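Local coordinates for alkyl hydroperoxide reductase/ Thiol specific antioxidant/ Mal allergen (Burkholderia ambifaria, PDB 5ENU), which probably reduces hydrogen peroxide and organic hydroperoxides with a reactive thiol, as a peroxiredoxin of the AhpC/TSA family, at residues A[17-22]-A[29-34]; A[107-112]-A[128-133]. All blocks are in the same frame, centred on the assembly; numbering follows the deposited sequence.

Contact 1: residues A[17-22]-A[29-34]; sequences VPDFTA and ISLSDL
Leu31 lies across Phe20 at about a right angle, its CB over one face of the aromatic ring. From that CB to the ring centroid is 3.9 Å, close to the ring normal, a CH-pi contact in which the carbon sits a little toward the rim. Leu31 swings CG away from its own N (chi1 178°), and chi2 of 63° then directs CD2 to Val17, 3.8 Å from its CG1. In the same pair of residues as the ring contact, Leu31 N donates to Phe20 O at 2.9 Å, fixing the two backbones. Next along, Ala22 and Ile29 form the hydrogen-bonded pair of a short antiparallel hairpin and exchange two backbone bonds. Thr21 and Ser30, the non-hydrogen-bonded pair, turn to the other face, where their hydroxyls share a hydrogen bond, Thr21 OG1 to Ser30 OG 2.7 Å. Asp19 OD1 reaches Ser32 N only weakly, while a water links Asp19 OD2 with Ser32 OG. Asp19 and Ser30 each have a second conformer, so these polar side-chain links are less certain. The chemistry is thus split: backbone bonds set the register, Phe20 and Leu31 turn apolar groups inward, and hydroxyls, carboxylate and water occupy the more exposed side.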
ATOM      1  N   VAL A  17      10.914   9.361   1.778  1.00  7.68           N
ATOM      2  CA  VAL A  17      10.320   8.699   0.607  1.00  8.31           C
ATOM      3  C   VAL A  17      10.250   9.699  -0.545  1.00  9.74           C
ATOM      4  O   VAL A  17       9.706  10.799  -0.371  1.00 11.12           O
ATOM      5  CB  VAL A  17       8.928   8.160   0.948  1.00  8.59           C
ATOM      6  CG1 VAL A  17       8.277   7.535  -0.289  1.00  9.69           C
ATOM      7  CG2 VAL A  17       9.027   7.139   2.084  1.00 10.19           C
ATOM      8  N   PRO A  18      10.760   9.366  -1.733  1.00 10.12           N
ATOM      9  CA  PRO A  18      10.613  10.272  -2.880  1.00 11.63           C
ATOM     10  C   PRO A  18       9.146  10.579  -3.182  1.00 11.78           C
ATOM     11  O   PRO A  18       8.276   9.712  -3.069  1.00 11.36           O
ATOM     12  CB  PRO A  18      11.261   9.475  -4.021  1.00 12.38           C
ATOM     13  CG  PRO A  18      12.304   8.596  -3.313  1.00 13.42           C
ATOM     14  CD  PRO A  18      11.553   8.168  -2.076  1.00 11.26           C
ATOM     15  N   ASP A  19       8.860  11.840  -3.534  0.59 12.91           N
ATOM     16  CA  ASP A  19       7.481  12.244  -3.822  0.59 12.56           C
ATOM     17  C   ASP A  19       6.993  11.563  -5.101  0.59 14.25           C
ATOM     18  O   ASP A  19       7.747  11.411  -6.067  0.59 15.90           O
ATOM     19  CB  ASP A  19       7.363  13.778  -3.951  0.59 13.52           C
ATOM     20  CG  ASP A  19       5.895  14.267  -4.129  0.59 14.59           C
ATOM     21  OD1 ASP A  19       4.966  13.862  -3.380  0.59 15.47           O
ATOM     22  OD2 ASP A  19       5.650  15.079  -5.047  0.59 17.14           O
ATOM     23  N   PHE A  20       5.724  11.141  -5.091  1.00 14.29           N
ATOM     24  CA  PHE A  20       5.070  10.437  -6.183  1.00 13.78           C
ATOM     25  C   PHE A  20       3.636  10.934  -6.301  1.00 11.20           C
ATOM     26  O   PHE A  20       3.065  11.454  -5.340  1.00 11.91           O
ATOM     27  CB  PHE A  20       5.106   8.909  -5.983  1.00 14.15           C
ATOM     28  CG  PHE A  20       4.408   8.416  -4.727  1.00 13.01           C
ATOM     29  CD1 PHE A  20       3.023   8.273  -4.686  1.00 13.12           C
ATOM     30  CD2 PHE A  20       5.150   8.047  -3.602  1.00 13.06           C
ATOM     31  CE1 PHE A  20       2.381   7.794  -3.545  1.00 14.30           C
ATOM     32  CE2 PHE A  20       4.520   7.563  -2.452  1.00 13.01           C
ATOM     33  CZ  PHE A  20       3.128   7.444  -2.424  1.00 14.29           C
ATOM     34  N   THR A  21       3.048  10.725  -7.485  1.00 12.12           N
ATOM     35  CA  THR A  21       1.632  10.970  -7.735  1.00 11.21           C
ATOM     36  C   THR A  21       1.104   9.820  -8.573  1.00 11.70           C
ATOM     37  O   THR A  21       1.798   9.340  -9.467  1.00 13.44           O
ATOM     38  CB  THR A  21       1.428  12.291  -8.483  1.00 12.67           C
ATOM     39  OG1 THR A  21       2.086  13.344  -7.767  1.00 18.09           O
ATOM     40  CG2 THR A  21      -0.024  12.630  -8.573  1.00 12.24           C
ATOM     41  N   ALA A  22      -0.110   9.359  -8.288  1.00 11.24           N
ATOM     42  CA  ALA A  22      -0.617   8.188  -8.992  1.00 10.60           C
ATOM     43  C   ALA A  22      -2.135   8.254  -9.067  1.00 10.59           C
ATOM     44  O   ALA A  22      -2.786   8.873  -8.210  1.00 11.28           O
ATOM     45  CB  ALA A  22      -0.192   6.887  -8.296  1.00 12.34           C
ATOM     46  N   ILE A  29      -3.677  10.900  -6.238  1.00 10.41           N
ATOM     47  CA  ILE A  29      -3.098  11.125  -4.920  1.00  9.08           C
ATOM     48  C   ILE A  29      -1.608  11.362  -5.078  1.00  9.82           C
ATOM     49  O   ILE A  29      -0.926  10.596  -5.766  1.00 10.63           O
ATOM     50  CB  ILE A  29      -3.322   9.908  -4.001  1.00 10.06           C
ATOM     51  CG1 ILE A  29      -4.816   9.730  -3.755  1.00 10.96           C
ATOM     52  CG2 ILE A  29      -2.533  10.076  -2.688  1.00 11.57           C
ATOM     53  CD1 ILE A  29      -5.176   8.464  -2.999  1.00 12.47           C
ATOM     54  N   SER A  30      -1.104  12.401  -4.423  1.00  9.49           N
ATOM     55  CA  SER A  30       0.327  12.641  -4.312  0.69 10.19           C
ATOM     56  C   SER A  30       0.775  12.386  -2.878  1.00 10.97           C
ATOM     57  O   SER A  30       0.036  12.644  -1.931  1.00 11.81           O
ATOM     58  CB  SER A  30       0.695  14.081  -4.694  0.69 10.85           C
ATOM     59  OG  SER A  30       0.323  14.374  -6.030  0.69 12.76           O
ATOM     60  N   LEU A  31       2.009  11.898  -2.721  1.00 10.26           N
ATOM     61  CA  LEU A  31       2.542  11.711  -1.377  1.00  9.83           C
ATOM     62  C   LEU A  31       2.500  13.012  -0.593  1.00 11.69           C
ATOM     63  O   LEU A  31       2.245  13.003   0.616  1.00 11.80           O
ATOM     64  CB  LEU A  31       3.971  11.181  -1.455  1.00 11.28           C
ATOM     65  CG  LEU A  31       4.670  10.979  -0.105  1.00 11.97           C
ATOM     66  CD1 LEU A  31       3.936   9.927   0.730  1.00 13.39           C
ATOM     67  CD2 LEU A  31       6.141  10.621  -0.327  1.00 13.48           C
ATOM     68  N   SER A  32       2.705  14.142  -1.275  1.00 11.32           N
ATOM     69  CA  SER A  32       2.660  15.432  -0.599  1.00 12.89           C
ATOM     70  C   SER A  32       1.289  15.737  -0.000  1.00 13.13           C
ATOM     71  O   SER A  32       1.207  16.486   0.987  1.00 14.71           O
ATOM     72  CB  SER A  32       3.083  16.535  -1.562  1.00 14.55           C
ATOM     73  OG  SER A  32       2.196  16.599  -2.657  1.00 18.32           O
ATOM     74  N   ASP A  33       0.204  15.173  -0.570  1.00 12.15           N
ATOM     75  CA  ASP A  33      -1.126  15.307   0.034  1.00 12.97           C
ATOM     76  C   ASP A  33      -1.175  14.770   1.464  1.00 13.28           C
ATOM     77  O   ASP A  33      -2.076  15.142   2.220  1.00 14.62           O
ATOM     78  CB  ASP A  33      -2.187  14.529  -0.763  1.00 13.06           C
ATOM     79  CG  ASP A  33      -2.408  15.064  -2.179  1.00 15.29           C
ATOM     80  OD1 ASP A  33      -2.141  16.253  -2.452  1.00 17.93           O
ATOM     81  OD2 ASP A  33      -2.909  14.284  -3.013  1.00 14.56           O
ATOM     82  N   LEU A  34      -0.282  13.847   1.820  1.00 11.48           N
ATOM     83  CA  LEU A  34      -0.305  13.143   3.096  1.00 11.68           C
ATOM     84  C   LEU A  34       0.598  13.789   4.142  1.00 12.16           C
ATOM     85  O   LEU A  34       0.624  13.325   5.286  1.00 11.77           O
ATOM     86  CB  LEU A  34       0.088  11.669   2.901  1.00 13.06           C
ATOM     87  CG  LEU A  34      -1.004  10.688   2.449  1.00 14.40           C
ATOM     88  CD1 LEU A  34      -2.092  10.555   3.502  1.00 14.96           C
ATOM     89  CD2 LEU A  34      -1.585  11.059   1.081  1.00 15.55           C
TER
HETATM   90  O   HOH W   1       3.521  16.918  -4.963  1.00 44.77           O

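Contact 2: residues A[107-112]-A[128-133]; sequences ALFDVI and STFLID
The carbonyl oxygen of Phe109 accepts a hydrogen bond from NH1 of Arg143, on strand 138-143, and beside it lies the rim of the Phe130 ring, with CZ 3.8 Å from that O. The rest of the contact is almost wholly carbon against carbon. Phe109, in the last turn of helix 104-109, and Phe130, on strand 120-132, slide past each other in opposite directions and meet edge to face. CD2 of Phe109 stands over the middle of the Phe130 ring, 3.5 Å from its CG; the centroids are 4.7 Å apart and the planes are turned 58° to each other, so the T is tilted. CG of Phe130 lies anti to its carbonyl carbon (chi1 -60°), which lays the ring beneath the Phe109 edge. At the far end of the Phe109 ring, CZ meets CD1 of Ile132 at 4.1 Å, near the ring plane. Val111 follows the Schellman motif in which Asp110 takes a positive phi, and its CG1 comes to the edge of Phe130, 3.9 Å from CE2. The same methyl touches Ser128 CB, while Ser128 OG bonds to Glu126 O. Between the two segments themselves the cohesion is shape and dispersion, probably helped by the weakly positive ring edge of Phe109 facing the pi cloud of Phe130; polar ties of this corner go to Arg143 and, from the Val111 backbone, to Glu126.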
ATOM      1  N   ALA A 107       7.897  -0.178  -8.475  1.00 10.42           N
ATOM      2  CA  ALA A 107       9.327  -0.027  -8.702  1.00 10.50           C
ATOM      3  C   ALA A 107       9.965   0.783  -7.579  1.00 11.35           C
ATOM      4  O   ALA A 107      11.019   0.409  -7.052  1.00 13.46           O
ATOM      5  CB  ALA A 107       9.547   0.654 -10.045  1.00 11.98           C
ATOM      6  N   LEU A 108       9.331   1.898  -7.196  1.00  9.97           N
ATOM      7  CA  LEU A 108       9.870   2.765  -6.152  1.00 10.83           C
ATOM      8  C   LEU A 108      10.011   2.021  -4.823  1.00  9.75           C
ATOM      9  O   LEU A 108      11.016   2.173  -4.118  1.00 11.65           O
ATOM     10  CB  LEU A 108       8.979   3.995  -6.000  1.00 10.97           C
ATOM     11  CG  LEU A 108       9.327   4.975  -4.872  1.00 11.82           C
ATOM     12  CD1 LEU A 108      10.756   5.470  -5.020  1.00 14.77           C
ATOM     13  CD2 LEU A 108       8.313   6.123  -4.866  1.00 12.86           C
ATOM     14  N   PHE A 109       9.017   1.212  -4.463  1.00  9.46           N
ATOM     15  CA  PHE A 109       9.012   0.467  -3.207  1.00  9.40           C
ATOM     16  C   PHE A 109       9.636  -0.912  -3.332  1.00  9.30           C
ATOM     17  O   PHE A 109       9.761  -1.613  -2.324  1.00 10.63           O
ATOM     18  CB  PHE A 109       7.601   0.416  -2.619  1.00  8.94           C
ATOM     19  CG  PHE A 109       7.178   1.727  -2.017  1.00  7.33           C
ATOM     20  CD1 PHE A 109       6.703   2.764  -2.822  1.00  8.50           C
ATOM     21  CD2 PHE A 109       7.286   1.935  -0.640  1.00  9.55           C
ATOM     22  CE1 PHE A 109       6.348   3.993  -2.256  1.00  8.36           C
ATOM     23  CE2 PHE A 109       6.933   3.158  -0.069  1.00  9.64           C
ATOM     24  CZ  PHE A 109       6.464   4.195  -0.876  1.00  8.19           C
ATOM     25  N   ASP A 110      10.029  -1.297  -4.545  1.00 10.37           N
ATOM     26  CA  ASP A 110      10.801  -2.513  -4.797  1.00 11.48           C
ATOM     27  C   ASP A 110      10.041  -3.774  -4.367  1.00 11.30           C
ATOM     28  O   ASP A 110      10.581  -4.665  -3.709  1.00 13.17           O
ATOM     29  CB  ASP A 110      12.211  -2.434  -4.194  1.00 15.71           C
ATOM     30  CG  ASP A 110      13.145  -3.462  -4.784  1.00 22.42           C
ATOM     31  OD1 ASP A 110      12.951  -3.871  -5.953  1.00 23.89           O
ATOM     32  OD2 ASP A 110      14.074  -3.865  -4.062  1.00 25.78           O
ATOM     33  N   VAL A 111       8.771  -3.862  -4.778  1.00  9.24           N
ATOM     34  CA  VAL A 111       7.915  -4.992  -4.401  1.00  9.84           C
ATOM     35  C   VAL A 111       7.712  -6.003  -5.522  1.00 10.03           C
ATOM     36  O   VAL A 111       7.009  -6.999  -5.310  1.00 10.97           O
ATOM     37  CB  VAL A 111       6.546  -4.538  -3.839  1.00  8.38           C
ATOM     38  CG1 VAL A 111       6.716  -3.647  -2.614  1.00  9.55           C
ATOM     39  CG2 VAL A 111       5.717  -3.832  -4.919  1.00 10.09           C
ATOM     40  N   ILE A 112       8.275  -5.782  -6.711  1.00  9.70           N
ATOM     41  CA  ILE A 112       8.072  -6.736  -7.795  1.00  9.98           C
ATOM     42  C   ILE A 112       8.866  -8.005  -7.507  1.00 12.12           C
ATOM     43  O   ILE A 112      10.028  -7.950  -7.075  1.00 14.61           O
ATOM     44  CB  ILE A 112       8.470  -6.121  -9.151  1.00 10.95           C
ATOM     45  CG1 ILE A 112       7.592  -4.916  -9.501  1.00 13.74           C
ATOM     46  CG2 ILE A 112       8.490  -7.191 -10.283  1.00 13.66           C
ATOM     47  CD1 ILE A 112       6.106  -5.242  -9.731  1.00 15.43           C
ATOM     48  N   SER A 128       3.335  -6.428   0.749  1.00  8.21           N
ATOM     49  CA  SER A 128       4.265  -5.638   1.544  1.00  8.29           C
ATOM     50  C   SER A 128       3.548  -4.379   2.003  1.00  7.59           C
ATOM     51  O   SER A 128       2.685  -3.851   1.288  1.00  8.82           O
ATOM     52  CB  SER A 128       5.501  -5.216   0.730  1.00  7.75           C
ATOM     53  OG  SER A 128       6.139  -6.332   0.147  1.00  9.60           O
ATOM     54  N   THR A 129       3.956  -3.863   3.164  1.00  7.36           N
ATOM     55  CA  THR A 129       3.359  -2.659   3.744  1.00  6.89           C
ATOM     56  C   THR A 129       4.453  -1.723   4.215  1.00  7.72           C
ATOM     57  O   THR A 129       5.519  -2.171   4.641  1.00  7.90           O
ATOM     58  CB  THR A 129       2.428  -3.030   4.883  1.00  7.62           C
ATOM     59  OG1 THR A 129       1.444  -3.924   4.369  1.00  7.51           O
ATOM     60  CG2 THR A 129       1.753  -1.806   5.517  1.00  9.30           C
ATOM     61  N   PHE A 130       4.173  -0.424   4.128  1.00  6.33           N
ATOM     62  CA  PHE A 130       5.124   0.624   4.472  1.00  6.68           C
ATOM     63  C   PHE A 130       4.433   1.656   5.345  1.00  6.55           C
ATOM     64  O   PHE A 130       3.330   2.104   5.024  1.00  8.15           O
ATOM     65  CB  PHE A 130       5.640   1.257   3.185  1.00  6.48           C
ATOM     66  CG  PHE A 130       6.325   0.258   2.301  1.00  7.07           C
ATOM     67  CD1 PHE A 130       7.680  -0.035   2.485  1.00  7.92           C
ATOM     68  CD2 PHE A 130       5.607  -0.460   1.341  1.00  7.81           C
ATOM     69  CE1 PHE A 130       8.308  -1.002   1.695  1.00  8.71           C
ATOM     70  CE2 PHE A 130       6.242  -1.430   0.567  1.00  7.43           C
ATOM     71  CZ  PHE A 130       7.590  -1.684   0.742  1.00  7.76           C
ATOM     72  N   LEU A 131       5.046   1.972   6.472  1.00  5.88           N
ATOM     73  CA  LEU A 131       4.557   2.990   7.389  1.00  6.21           C
ATOM     74  C   LEU A 131       5.439   4.217   7.227  1.00  6.83           C
ATOM     75  O   LEU A 131       6.638   4.175   7.533  1.00  7.62           O
ATOM     76  CB  LEU A 131       4.560   2.490   8.831  1.00  7.12           C
ATOM     77  CG  LEU A 131       4.246   3.530   9.905  1.00  8.06           C
ATOM     78  CD1 LEU A 131       2.921   4.218   9.612  1.00  9.40           C
ATOM     79  CD2 LEU A 131       4.213   2.877  11.280  1.00  8.78           C
ATOM     80  N   ILE A 132       4.843   5.292   6.723  1.00  7.30           N
ATOM     81  CA  ILE A 132       5.518   6.554   6.456  1.00  7.37           C
ATOM     82  C   ILE A 132       4.960   7.566   7.447  1.00  7.59           C
ATOM     83  O   ILE A 132       3.738   7.643   7.631  1.00  8.80           O
ATOM     84  CB  ILE A 132       5.266   6.983   4.998  1.00  8.55           C
ATOM     85  CG1 ILE A 132       5.811   5.931   4.019  1.00  9.15           C
ATOM     86  CG2 ILE A 132       5.840   8.371   4.730  1.00  8.81           C
ATOM     87  CD1 ILE A 132       5.259   6.056   2.621  1.00 10.76           C
ATOM     88  N   ASP A 133       5.833   8.321   8.111  1.00  7.52           N
ATOM     89  CA  ASP A 133       5.348   9.245   9.134  1.00  6.79           C
ATOM     90  C   ASP A 133       4.864  10.565   8.533  1.00  7.42           C
ATOM     91  O   ASP A 133       4.894  10.785   7.315  1.00  8.41           O
ATOM     92  CB  ASP A 133       6.352   9.406  10.281  1.00  9.34           C
ATOM     93  CG  ASP A 133       7.619  10.155   9.888  1.00  8.49           C
ATOM     94  OD1 ASP A 133       7.675  10.805   8.812  1.00  9.19           O
ATOM     95  OD2 ASP A 133       8.567  10.132  10.715  1.00 11.68           O
TER

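How the contacts relate
Contact 2 belongs to the buried core, all its touching residues being buried, whereas contact 1 is a partly buried hairpin toward the outside of the fold. Their centres lie 13 Å apart, yet their apolar sides merge: Val17 CG1 packs 3.8 Å from Phe109 CZ, and Phe20 CD2 lies 3.9 Å from Leu108 CD2. The 17-22 segment packs both on helix 104-109 and directly on the central sheet, Val17 CG2 lying 3.9 Å from Ile132 CG1. Both contacts also lean on strand 38-43, where Leu41 meets Phe20 of one and Phe109 of the other. Chemistry follows depth, with main-chain bonding and hydroxyls in the hairpin, and aromatic and aliphatic packing between helix and sheet.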